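Local coordinates for protein CD180 antigen (Mus musculus, PDB 3T6Q) that may cooperate with MD-1 and TLR4 in the innate immune response of B cells to bacterial lipopolysaccharide, leading to NF-kappa-B activation, at residues A[404-409]-A[429-434]; A[360-365]-A[381-386]; A[410-415]-A[435-440]. All blocks are in the same frame, centred on the assembly; numbering follows the deposited sequence.

Interaction 1 (A[404-409]-A[429-434]); sequences LLDLAF and VLNLSH. With NAG (2-acetamido-2-deoxy-beta-D-glucopyranose), chain F; NAG (2-acetamido-2-deoxy-beta-D-glucopyranose), chain E.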
loop_
_atom_site.group_PDB
_atom_site.type_symbol
_atom_site.label_atom_id
_atom_site.label_comp_id
_atom_site.label_asym_id
_atom_site.label_seq_id
_atom_site.Cartn_x
_atom_site.Cartn_y
_atom_site.Cartn_z
ATOM N N LEU A 404 -23.822 25.993 35.070
ATOM C CA LEU A 404 -23.025 24.801 35.311
ATOM C C LEU A 404 -21.693 25.249 35.908
ATOM O O LEU A 404 -21.108 26.203 35.418
ATOM C CB LEU A 404 -22.788 24.029 34.001
ATOM C CG LEU A 404 -21.974 22.716 34.209
ATOM C CD1 LEU A 404 -22.425 21.660 33.227
ATOM C CD2 LEU A 404 -20.451 22.948 34.074
ATOM N N LEU A 405 -21.247 24.558 36.963
ATOM C CA LEU A 405 -19.954 24.848 37.613
ATOM C C LEU A 405 -19.232 23.501 37.861
ATOM O O LEU A 405 -19.786 22.645 38.550
ATOM C CB LEU A 405 -20.237 25.548 38.937
ATOM C CG LEU A 405 -19.203 26.496 39.582
ATOM C CD1 LEU A 405 -19.309 26.677 41.102
ATOM C CD2 LEU A 405 -17.752 26.443 39.049
ATOM N N ASP A 406 -18.048 23.299 37.260
ATOM C CA ASP A 406 -17.367 22.020 37.387
ATOM C C ASP A 406 -16.084 22.301 38.153
ATOM O O ASP A 406 -15.277 23.060 37.707
ATOM C CB ASP A 406 -17.102 21.431 35.990
ATOM C CG ASP A 406 -16.610 19.996 36.031
ATOM O OD1 ASP A 406 -16.226 19.512 37.149
ATOM O OD2 ASP A 406 -16.589 19.336 34.952
ATOM N N LEU A 407 -15.945 21.696 39.331
ATOM C CA LEU A 407 -14.781 21.838 40.184
ATOM C C LEU A 407 -14.214 20.454 40.504
ATOM O O LEU A 407 -13.483 20.269 41.499
ATOM C CB LEU A 407 -15.237 22.573 41.475
ATOM C CG LEU A 407 -15.442 24.090 41.252
ATOM C CD1 LEU A 407 -16.254 24.706 42.393
ATOM C CD2 LEU A 407 -14.106 24.829 41.113
ATOM N N ALA A 408 -14.567 19.470 39.686
ATOM C CA ALA A 408 -14.132 18.068 39.962
ATOM C C ALA A 408 -12.602 18.009 40.081
ATOM O O ALA A 408 -11.894 18.611 39.262
ATOM C CB ALA A 408 -14.616 17.118 38.880
ATOM N N PHE A 409 -12.121 17.251 41.083
ATOM C CA PHE A 409 -10.693 16.970 41.314
ATOM C C PHE A 409 -9.915 18.230 41.678
ATOM O O PHE A 409 -8.696 18.261 41.606
ATOM C CB PHE A 409 -10.062 16.233 40.105
ATOM C CG PHE A 409 -10.716 14.904 39.859
ATOM C CD1 PHE A 409 -10.358 13.788 40.644
ATOM C CD2 PHE A 409 -11.741 14.780 38.934
ATOM C CE1 PHE A 409 -11.003 12.568 40.468
ATOM C CE2 PHE A 409 -12.375 13.550 38.756
ATOM C CZ PHE A 409 -12.006 12.459 39.534
ATOM N N VAL A 429 -26.228 22.570 37.702
ATOM C CA VAL A 429 -25.307 21.424 37.720
ATOM C C VAL A 429 -24.017 21.839 38.449
ATOM O O VAL A 429 -23.385 22.843 38.078
ATOM C CB VAL A 429 -24.924 20.928 36.300
ATOM C CG1 VAL A 429 -23.878 19.799 36.396
ATOM C CG2 VAL A 429 -26.142 20.424 35.523
ATOM N N LEU A 430 -23.637 21.071 39.473
ATOM C CA LEU A 430 -22.446 21.392 40.268
ATOM C C LEU A 430 -21.656 20.091 40.472
ATOM O O LEU A 430 -22.203 19.118 41.033
ATOM C CB LEU A 430 -22.856 22.015 41.619
ATOM C CG LEU A 430 -21.782 22.348 42.647
ATOM C CD1 LEU A 430 -20.691 23.268 42.067
ATOM C CD2 LEU A 430 -22.418 23.010 43.871
ATOM N N ASN A 431 -20.406 20.055 39.988
ATOM C CA ASN A 431 -19.615 18.837 40.108
ATOM C C ASN A 431 -18.477 19.141 41.086
ATOM O O ASN A 431 -17.591 19.953 40.784
ATOM C CB ASN A 431 -19.089 18.339 38.733
ATOM C CG ASN A 431 -18.417 16.969 38.818
ATOM O OD1 ASN A 431 -18.054 16.525 39.888
ATOM N ND2 ASN A 431 -18.232 16.311 37.694
ATOM N N LEU A 432 -18.509 18.454 42.229
ATOM C CA LEU A 432 -17.507 18.603 43.300
ATOM C C LEU A 432 -16.811 17.281 43.608
ATOM O O LEU A 432 -16.348 17.051 44.745
ATOM C CB LEU A 432 -18.185 19.117 44.596
ATOM C CG LEU A 432 -18.878 20.509 44.441
ATOM C CD1 LEU A 432 -19.652 20.955 45.667
ATOM C CD2 LEU A 432 -17.846 21.585 44.105
ATOM N N SER A 433 -16.785 16.412 42.618
ATOM C CA SER A 433 -16.153 15.104 42.743
ATOM C C SER A 433 -14.728 15.300 43.276
ATOM O O SER A 433 -13.965 16.082 42.720
ATOM C CB SER A 433 -16.120 14.444 41.378
ATOM O OG SER A 433 -15.535 13.165 41.476
ATOM N N HIS A 434 -14.359 14.581 44.341
ATOM C CA HIS A 434 -12.989 14.706 44.943
ATOM C C HIS A 434 -12.522 16.086 45.341
ATOM O O HIS A 434 -11.329 16.327 45.429
ATOM C CB HIS A 434 -11.965 14.000 44.032
ATOM C CG HIS A 434 -12.314 12.571 43.781
ATOM N ND1 HIS A 434 -11.711 11.541 44.439
ATOM C CD2 HIS A 434 -13.239 12.005 42.935
ATOM C CE1 HIS A 434 -12.234 10.382 44.019
ATOM N NE2 HIS A 434 -13.170 10.660 43.097
HETATM C C1 NAG F . -18.680 16.781 36.417
HETATM C C2 NAG F . -17.913 16.196 35.220
HETATM C C3 NAG F . -18.599 16.689 33.927
HETATM C C4 NAG F . -20.116 16.375 33.902
HETATM C C5 NAG F . -20.776 16.848 35.204
HETATM C C6 NAG F . -22.240 16.412 35.317
HETATM C C7 NAG F . -15.474 15.786 35.310
HETATM C C8 NAG F . -14.072 16.380 35.353
HETATM N N2 NAG F . -16.498 16.632 35.273
HETATM O O3 NAG F . -17.975 16.058 32.799
HETATM O O4 NAG F . -20.758 17.151 32.875
HETATM O O5 NAG F . -20.062 16.374 36.345
HETATM O O6 NAG F . -22.332 15.006 35.184
HETATM O O7 NAG F . -15.632 14.567 35.303
HETATM C C1 NAG E . -14.379 20.227 32.561
HETATM C C2 NAG E . -15.363 19.345 31.753
HETATM C C3 NAG E . -14.986 17.853 31.906
HETATM C C4 NAG E . -13.496 17.629 31.658
HETATM C C5 NAG E . -12.679 18.607 32.481
HETATM C C6 NAG E . -11.167 18.483 32.304
HETATM C C7 NAG E . -17.754 19.750 31.327
HETATM C C8 NAG E . -19.094 19.999 31.946
HETATM N N2 NAG E . -16.722 19.582 32.179
HETATM O O3 NAG E . -15.747 17.118 30.984
HETATM O O4 NAG E . -13.054 16.330 32.059
HETATM O O5 NAG E . -13.063 19.951 32.186
HETATM O O6 NAG E . -10.757 19.027 31.048
HETATM O O7 NAG E . -17.656 19.699 30.101
#
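Phe409 and His434 lie side by side with ring planes only 12° apart. The planes are near parallel but slid apart, so the rings barely overlap. Phe409 CE1 sits over one face of the imidazole near its rim, 3.4 Å from His434 CD2. Next to the rings, the straight bond from Phe409 N to Ser433 O (2.7 Å) ties the turns together. Upstream, the strands 404-406 and 429-431 run parallel, alternately linked by Leu405 N to Val429 O and Asn431 N to Leu405 O, with Leu407 N, just past the strand, continuing the pattern to Asn431 O. This is the pairing by which leucine-rich repeats 14 and 15 stack in a Toll-like receptor solenoid, whose parallel strands line the concave surface. The leucines Leu405 and Leu430 turn inward together, their CD1 atoms 3.8 Å apart, and Leu407 CB meets the CD2 methyl of Leu432 at 3.8 Å. The other face carries sugar: Asn431 ND2 is bonded covalently to C1 of the chain F N-acetylglucosamine. Asp406 stands alongside Asn431, carboxylate and amide planes nearly parallel, and its OD2 accepts hydrogen bonds from N2 of that sugar (2.7 Å) and from N2 of the chain E sugar (2.8 Å). In both residues chi1 near 180° (-170° and -172°) carries the flat group clear of the backbone N, and each OD1 closes an Asx turn, Asp406 OD1 onto Ala408 N and Asn431 OD1 onto Ser433 N. Further out, Tyr385 stacks on Phe409.

Interaction 2 (A[360-365]-A[381-386]); sequences DDIETS and LNLSYN. With NAG (2-acetamido-2-deoxy-beta-D-glucopyranose), chain E; MAN (alpha-D-mannopyranose), chain B.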
loop_
_atom_site.group_PDB
_atom_site.type_symbol
_atom_site.label_atom_id
_atom_site.label_comp_id
_atom_site.label_asym_id
_atom_site.label_seq_id
_atom_site.Cartn_x
_atom_site.Cartn_y
_atom_site.Cartn_z
ATOM N N ASP A 360 -5.056 23.367 34.816
ATOM C CA ASP A 360 -4.147 24.492 34.702
ATOM C C ASP A 360 -3.216 24.697 35.937
ATOM O O ASP A 360 -2.508 25.719 36.021
ATOM C CB ASP A 360 -4.958 25.762 34.415
ATOM C CG ASP A 360 -5.348 25.903 32.917
ATOM O OD1 ASP A 360 -4.738 25.264 32.055
ATOM O OD2 ASP A 360 -6.280 26.687 32.616
ATOM N N ASP A 361 -3.303 23.774 36.908
ATOM C CA ASP A 361 -2.640 23.877 38.211
ATOM C C ASP A 361 -2.894 25.201 38.905
ATOM O O ASP A 361 -1.975 25.778 39.504
ATOM C CB ASP A 361 -1.137 23.698 38.049
ATOM C CG ASP A 361 -0.716 22.223 37.968
ATOM O OD1 ASP A 361 -1.467 21.292 38.401
ATOM O OD2 ASP A 361 0.401 21.999 37.457
ATOM N N ILE A 362 -4.109 25.735 38.764
ATOM C CA ILE A 362 -4.413 27.044 39.308
ATOM C C ILE A 362 -4.525 26.837 40.820
ATOM O O ILE A 362 -5.165 25.838 41.281
ATOM C CB ILE A 362 -5.748 27.600 38.734
ATOM C CG1 ILE A 362 -5.571 27.969 37.234
ATOM C CG2 ILE A 362 -6.301 28.758 39.569
ATOM C CD1 ILE A 362 -6.910 27.929 36.479
ATOM N N GLU A 363 -3.931 27.778 41.559
ATOM C CA GLU A 363 -3.993 27.790 43.047
ATOM C C GLU A 363 -4.287 29.228 43.513
ATOM O O GLU A 363 -3.707 30.186 42.991
ATOM C CB GLU A 363 -2.657 27.282 43.653
ATOM C CG GLU A 363 -2.703 26.971 45.169
ATOM C CD GLU A 363 -2.461 28.196 46.067
ATOM O OE1 GLU A 363 -2.819 28.159 47.297
ATOM O OE2 GLU A 363 -1.917 29.220 45.554
ATOM N N THR A 364 -5.143 29.401 44.508
ATOM C CA THR A 364 -5.360 30.744 45.024
ATOM C C THR A 364 -5.916 30.747 46.458
ATOM O O THR A 364 -6.665 29.856 46.848
ATOM C CB THR A 364 -6.252 31.603 44.067
ATOM O OG1 THR A 364 -6.379 32.950 44.573
ATOM C CG2 THR A 364 -7.634 31.003 43.938
ATOM N N SER A 365 -5.552 31.778 47.216
ATOM C CA SER A 365 -6.132 32.024 48.565
ATOM C C SER A 365 -7.544 32.656 48.552
ATOM O O SER A 365 -8.201 32.746 49.603
ATOM C CB SER A 365 -5.220 32.961 49.358
ATOM O OG SER A 365 -5.311 34.304 48.880
ATOM N N LEU A 381 -18.744 27.296 33.737
ATOM C CA LEU A 381 -17.383 27.534 34.182
ATOM C C LEU A 381 -16.741 26.235 34.606
ATOM O O LEU A 381 -17.274 25.511 35.455
ATOM C CB LEU A 381 -17.366 28.520 35.344
ATOM C CG LEU A 381 -16.027 28.667 36.104
ATOM C CD1 LEU A 381 -14.986 29.294 35.159
ATOM C CD2 LEU A 381 -16.303 29.534 37.334
ATOM N N ASN A 382 -15.546 25.973 34.074
ATOM C CA ASN A 382 -14.878 24.722 34.352
ATOM C C ASN A 382 -13.512 24.995 34.993
ATOM O O ASN A 382 -12.655 25.557 34.346
ATOM C CB ASN A 382 -14.717 23.931 33.042
ATOM C CG ASN A 382 -14.347 22.493 33.304
ATOM O OD1 ASN A 382 -13.755 22.170 34.340
ATOM N ND2 ASN A 382 -14.681 21.622 32.373
ATOM N N LEU A 383 -13.370 24.649 36.285
ATOM C CA LEU A 383 -12.150 24.844 37.053
ATOM C C LEU A 383 -11.666 23.493 37.578
ATOM O O LEU A 383 -10.994 23.409 38.620
ATOM C CB LEU A 383 -12.392 25.859 38.217
ATOM C CG LEU A 383 -12.396 27.322 37.678
ATOM C CD1 LEU A 383 -12.961 28.245 38.722
ATOM C CD2 LEU A 383 -10.974 27.743 37.303
ATOM N N SER A 384 -12.027 22.426 36.858
ATOM C CA SER A 384 -11.737 21.061 37.293
ATOM C C SER A 384 -10.245 20.817 37.165
ATOM O O SER A 384 -9.556 21.511 36.407
ATOM C CB SER A 384 -12.538 19.992 36.500
ATOM O OG SER A 384 -12.098 19.953 35.118
ATOM N N TYR A 385 -9.768 19.804 37.895
ATOM C CA TYR A 385 -8.346 19.398 37.868
ATOM C C TYR A 385 -7.361 20.558 38.098
ATOM O O TYR A 385 -6.380 20.727 37.323
ATOM C CB TYR A 385 -7.992 18.708 36.527
ATOM C CG TYR A 385 -8.700 17.393 36.316
ATOM C CD1 TYR A 385 -8.217 16.215 36.923
ATOM C CD2 TYR A 385 -9.877 17.332 35.558
ATOM C CE1 TYR A 385 -8.863 14.997 36.729
ATOM C CE2 TYR A 385 -10.542 16.120 35.355
ATOM C CZ TYR A 385 -10.007 14.962 35.940
ATOM O OH TYR A 385 -10.645 13.781 35.743
ATOM N N ASN A 386 -7.599 21.346 39.142
ATOM C CA ASN A 386 -6.679 22.403 39.501
ATOM C C ASN A 386 -6.110 22.148 40.900
ATOM O O ASN A 386 -6.426 21.114 41.520
ATOM C CB ASN A 386 -7.340 23.766 39.370
ATOM C CG ASN A 386 -7.340 24.256 37.919
ATOM O OD1 ASN A 386 -6.279 24.360 37.309
ATOM N ND2 ASN A 386 -8.517 24.510 37.355
HETATM C C1 NAG E . -14.379 20.227 32.561
HETATM C C2 NAG E . -15.363 19.345 31.753
HETATM C C3 NAG E . -14.986 17.853 31.906
HETATM C C4 NAG E . -13.496 17.629 31.658
HETATM C C5 NAG E . -12.679 18.607 32.481
HETATM C C6 NAG E . -11.167 18.483 32.304
HETATM C C7 NAG E . -17.754 19.750 31.327
HETATM C C8 NAG E . -19.094 19.999 31.946
HETATM N N2 NAG E . -16.722 19.582 32.179
HETATM O O3 NAG E . -15.747 17.118 30.984
HETATM O O4 NAG E . -13.054 16.330 32.059
HETATM O O5 NAG E . -13.063 19.951 32.186
HETATM O O6 NAG E . -10.757 19.027 31.048
HETATM O O7 NAG E . -17.656 19.699 30.101
HETATM C C1 MAN B . -6.186 13.518 31.992
HETATM C C2 MAN B . -4.749 13.542 31.461
HETATM C C3 MAN B . -3.845 12.725 32.364
HETATM C C4 MAN B . -3.939 13.224 33.804
HETATM C C5 MAN B . -5.402 13.086 34.250
HETATM C C6 MAN B . -5.637 13.545 35.705
HETATM O O2 MAN B . -4.262 14.871 31.527
HETATM O O3 MAN B . -2.507 12.793 31.892
HETATM O O4 MAN B . -3.130 12.388 34.591
HETATM O O5 MAN B . -6.236 13.840 33.367
HETATM O O6 MAN B . -5.064 14.820 35.914
HETATM O O HOH W 1 -3.752 20.914 37.063
#
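Asn386 presents its amide oxygen to the backbone of Asp360 and Ile362, the role played by the conserved asparagine of a leucine-rich repeat, here repeat 13 gripping the loop of repeat 12. Asp360 N donates to Asn386 OD1 at 2.9 Å, and Ile362 N to Asn386 OD1 at 3.0 Å. They arrive from opposite faces of the amide plane: Asp360 N is tilted 33° from it, whereas Ile362 N stands above it in an almost linear N-H approach. With CG beside its own backbone N (chi1 -81°), Asn386 reaches across to the loop and also sends ND2 back to Leu383 O, above that carbonyl's plane; ND2 gives a further bond to Leu357 O. Two acceptors and two donors thus hold the buried amide and fix which way it is flipped. Ile362 crosses the amide obliquely, its CD1 lying 3.7 Å from Asn386 OD1 and 4.2 Å from Leu383 CD2, which probably helps to shield the amide. Asp360, whose OD1 accepts from Asn335 N, passes the same kind of link to the preceding repeat. At the outer end a water joins the segments, accepting from Asp361 N at 2.9 Å and lying 2.6 Å from Tyr385 O.

Interaction 3 (A[410-415]-A[435-440]); sequences TRLKVK and SLLDIS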
loop_
_atom_site.group_PDB
_atom_site.type_symbol
_atom_site.label_atom_id
_atom_site.label_comp_id
_atom_site.label_asym_id
_atom_site.label_seq_id
_atom_site.Cartn_x
_atom_site.Cartn_y
_atom_site.Cartn_z
ATOM N N THR A 410 -10.612 19.271 42.089
ATOM C CA THR A 410 -9.930 20.452 42.531
ATOM C C THR A 410 -10.280 20.586 44.018
ATOM O O THR A 410 -11.466 20.770 44.351
ATOM C CB THR A 410 -10.434 21.694 41.742
ATOM O OG1 THR A 410 -9.978 21.587 40.377
ATOM C CG2 THR A 410 -9.909 22.979 42.392
ATOM N N ARG A 411 -9.262 20.549 44.883
ATOM C CA ARG A 411 -9.465 20.678 46.337
ATOM C C ARG A 411 -10.024 22.068 46.697
ATOM O O ARG A 411 -9.500 23.096 46.239
ATOM C CB ARG A 411 -8.142 20.392 47.079
ATOM C CG ARG A 411 -8.129 20.756 48.564
ATOM C CD ARG A 411 -7.198 19.829 49.379
ATOM N NE ARG A 411 -6.137 19.278 48.540
ATOM C CZ ARG A 411 -4.865 19.656 48.579
ATOM N NH1 ARG A 411 -3.989 19.112 47.746
ATOM N NH2 ARG A 411 -4.466 20.568 49.449
ATOM N N LEU A 412 -11.084 22.120 47.500
ATOM C CA LEU A 412 -11.634 23.407 47.863
ATOM C C LEU A 412 -11.453 23.629 49.376
ATOM O O LEU A 412 -11.660 22.712 50.186
ATOM C CB LEU A 412 -13.125 23.514 47.473
ATOM C CG LEU A 412 -13.452 23.206 46.003
ATOM C CD1 LEU A 412 -14.968 23.260 45.877
ATOM C CD2 LEU A 412 -12.798 24.225 45.061
ATOM N N LYS A 413 -11.028 24.822 49.746
ATOM C CA LYS A 413 -10.828 25.146 51.163
ATOM C C LYS A 413 -11.860 26.161 51.498
ATOM O O LYS A 413 -11.830 27.263 50.958
ATOM C CB LYS A 413 -9.471 25.813 51.407
ATOM C CG LYS A 413 -8.294 25.123 50.783
ATOM C CD LYS A 413 -8.177 23.708 51.258
ATOM C CE LYS A 413 -6.764 23.258 50.920
ATOM N NZ LYS A 413 -6.361 22.003 51.632
ATOM N N VAL A 414 -12.764 25.812 52.403
ATOM C CA VAL A 414 -13.879 26.691 52.732
ATOM C C VAL A 414 -13.927 26.742 54.251
ATOM O O VAL A 414 -14.036 25.690 54.901
ATOM C CB VAL A 414 -15.209 26.113 52.169
ATOM C CG1 VAL A 414 -16.371 27.010 52.560
ATOM C CG2 VAL A 414 -15.136 25.985 50.639
ATOM N N LYS A 415 -13.814 27.933 54.818
ATOM C CA LYS A 415 -13.892 28.114 56.268
ATOM C C LYS A 415 -15.236 27.648 56.822
ATOM O O LYS A 415 -16.233 27.663 56.103
ATOM C CB LYS A 415 -13.706 29.590 56.584
ATOM C CG LYS A 415 -12.258 30.030 56.605
ATOM C CD LYS A 415 -12.175 31.449 57.164
ATOM C CE LYS A 415 -10.802 31.701 57.746
ATOM N NZ LYS A 415 -10.930 32.399 59.049
ATOM N N SER A 435 -13.440 17.014 45.646
ATOM C CA SER A 435 -13.058 18.360 46.071
ATOM C C SER A 435 -12.677 18.330 47.579
ATOM O O SER A 435 -12.138 19.284 48.122
ATOM C CB SER A 435 -14.214 19.347 45.815
ATOM O OG SER A 435 -14.371 19.589 44.399
ATOM N N LEU A 436 -13.024 17.223 48.239
ATOM C CA LEU A 436 -12.692 16.947 49.649
ATOM C C LEU A 436 -13.328 17.944 50.596
ATOM O O LEU A 436 -12.670 18.416 51.505
ATOM C CB LEU A 436 -11.168 16.861 49.891
ATOM C CG LEU A 436 -10.378 15.936 48.973
ATOM C CD1 LEU A 436 -8.911 15.831 49.388
ATOM C CD2 LEU A 436 -11.033 14.563 48.866
ATOM N N LEU A 437 -14.600 18.279 50.361
ATOM C CA LEU A 437 -15.348 19.190 51.230
ATOM C C LEU A 437 -15.969 18.386 52.358
ATOM O O LEU A 437 -16.178 17.188 52.220
ATOM C CB LEU A 437 -16.483 19.878 50.464
ATOM C CG LEU A 437 -16.034 20.932 49.461
ATOM C CD1 LEU A 437 -17.201 21.137 48.519
ATOM C CD2 LEU A 437 -15.650 22.225 50.155
ATOM N N ASP A 438 -16.284 19.068 53.454
ATOM C CA ASP A 438 -17.000 18.439 54.562
ATOM C C ASP A 438 -18.488 18.692 54.300
ATOM O O ASP A 438 -18.995 19.813 54.415
ATOM C CB ASP A 438 -16.566 19.050 55.883
ATOM C CG ASP A 438 -17.404 18.569 57.073
ATOM O OD1 ASP A 438 -17.203 19.123 58.163
ATOM O OD2 ASP A 438 -18.251 17.660 56.944
ATOM N N ILE A 439 -19.180 17.634 53.947
ATOM C CA ILE A 439 -20.547 17.783 53.455
ATOM C C ILE A 439 -21.530 17.845 54.617
ATOM O O ILE A 439 -22.758 17.846 54.407
ATOM C CB ILE A 439 -20.914 16.630 52.501
ATOM C CG1 ILE A 439 -19.868 16.495 51.390
ATOM C CG2 ILE A 439 -22.277 16.858 51.854
ATOM C CD1 ILE A 439 -19.667 17.794 50.619
ATOM N N SER A 440 -21.028 17.904 55.848
ATOM C CA SER A 440 -21.968 18.005 56.978
ATOM C C SER A 440 -22.320 19.474 57.313
ATOM O O SER A 440 -23.312 19.720 58.027
ATOM C CB SER A 440 -21.410 17.294 58.217
ATOM O OG SER A 440 -20.337 18.052 58.747
#
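The carbonyl group of Ser435 is the flat group on which this contact turns: Leu412 N lies in its plane, on a lone pair of Ser435 O, at 3.1 Å and with an N-H...O angle of 165°, while Arg411 CA comes to 3.5 Å from Ser435 O as a CA-H...O contact. The segments are the stretches that follow the strands of leucine-rich repeats 14 and 15, where the solenoid turns away from its concave sheet. Thr410 and Ser435 stand where the repeat consensus commonly has asparagine. Thr410 turns its hydroxyl to the preceding repeat, with Asn386 N and Leu383 O as partners of OG1. Ser435 OG lies 3.1 Å from Thr410 O, but which acceptor takes its proton is unsettled, since Leu432 O also competes. Around this polar seam the side chains are apolar. Leu412 CG and CD1 sit against Ser435 CB, and Leu437 CD2 touches both Leu412 CB (3.9 Å) and Val414 CG2 (3.8 Å). In Leu437 the placing of CG beside the backbone N (chi1 -72°) swings the branched end toward Leu412 and Val414. Beyond the contact Leu437 N donates to Asn459 OD1, carrying the repeat-to-repeat bonding onward. The second branch of Leu437 completes the apolar side, its CD1 lying 4.1 Å from Leu412 CD1.

In the fold
The three contacts each join neighbouring repeats of one solenoid: interactions 1 and 3 hold the same pair, repeats 14 and 15, and interaction 2 holds repeats 12 and 13. Interaction 1 is the buried strand pairing, dominated by regular backbone bonds, with leucines on its inner face and glycan on the other; its strand 404-406 also neighbours the strand 380-382 of interaction 2, and both interactions touch the same N-acetylglucosamine. Interactions 2 and 3 lie just past the strands. The former is a buried polar grip by one amide, the latter a partly buried mix of a backbone bond and aliphatic packing. Thr410 OG1 connects them, while Leu412 CD1 packs on Leu407 and Leu432 of interaction 1.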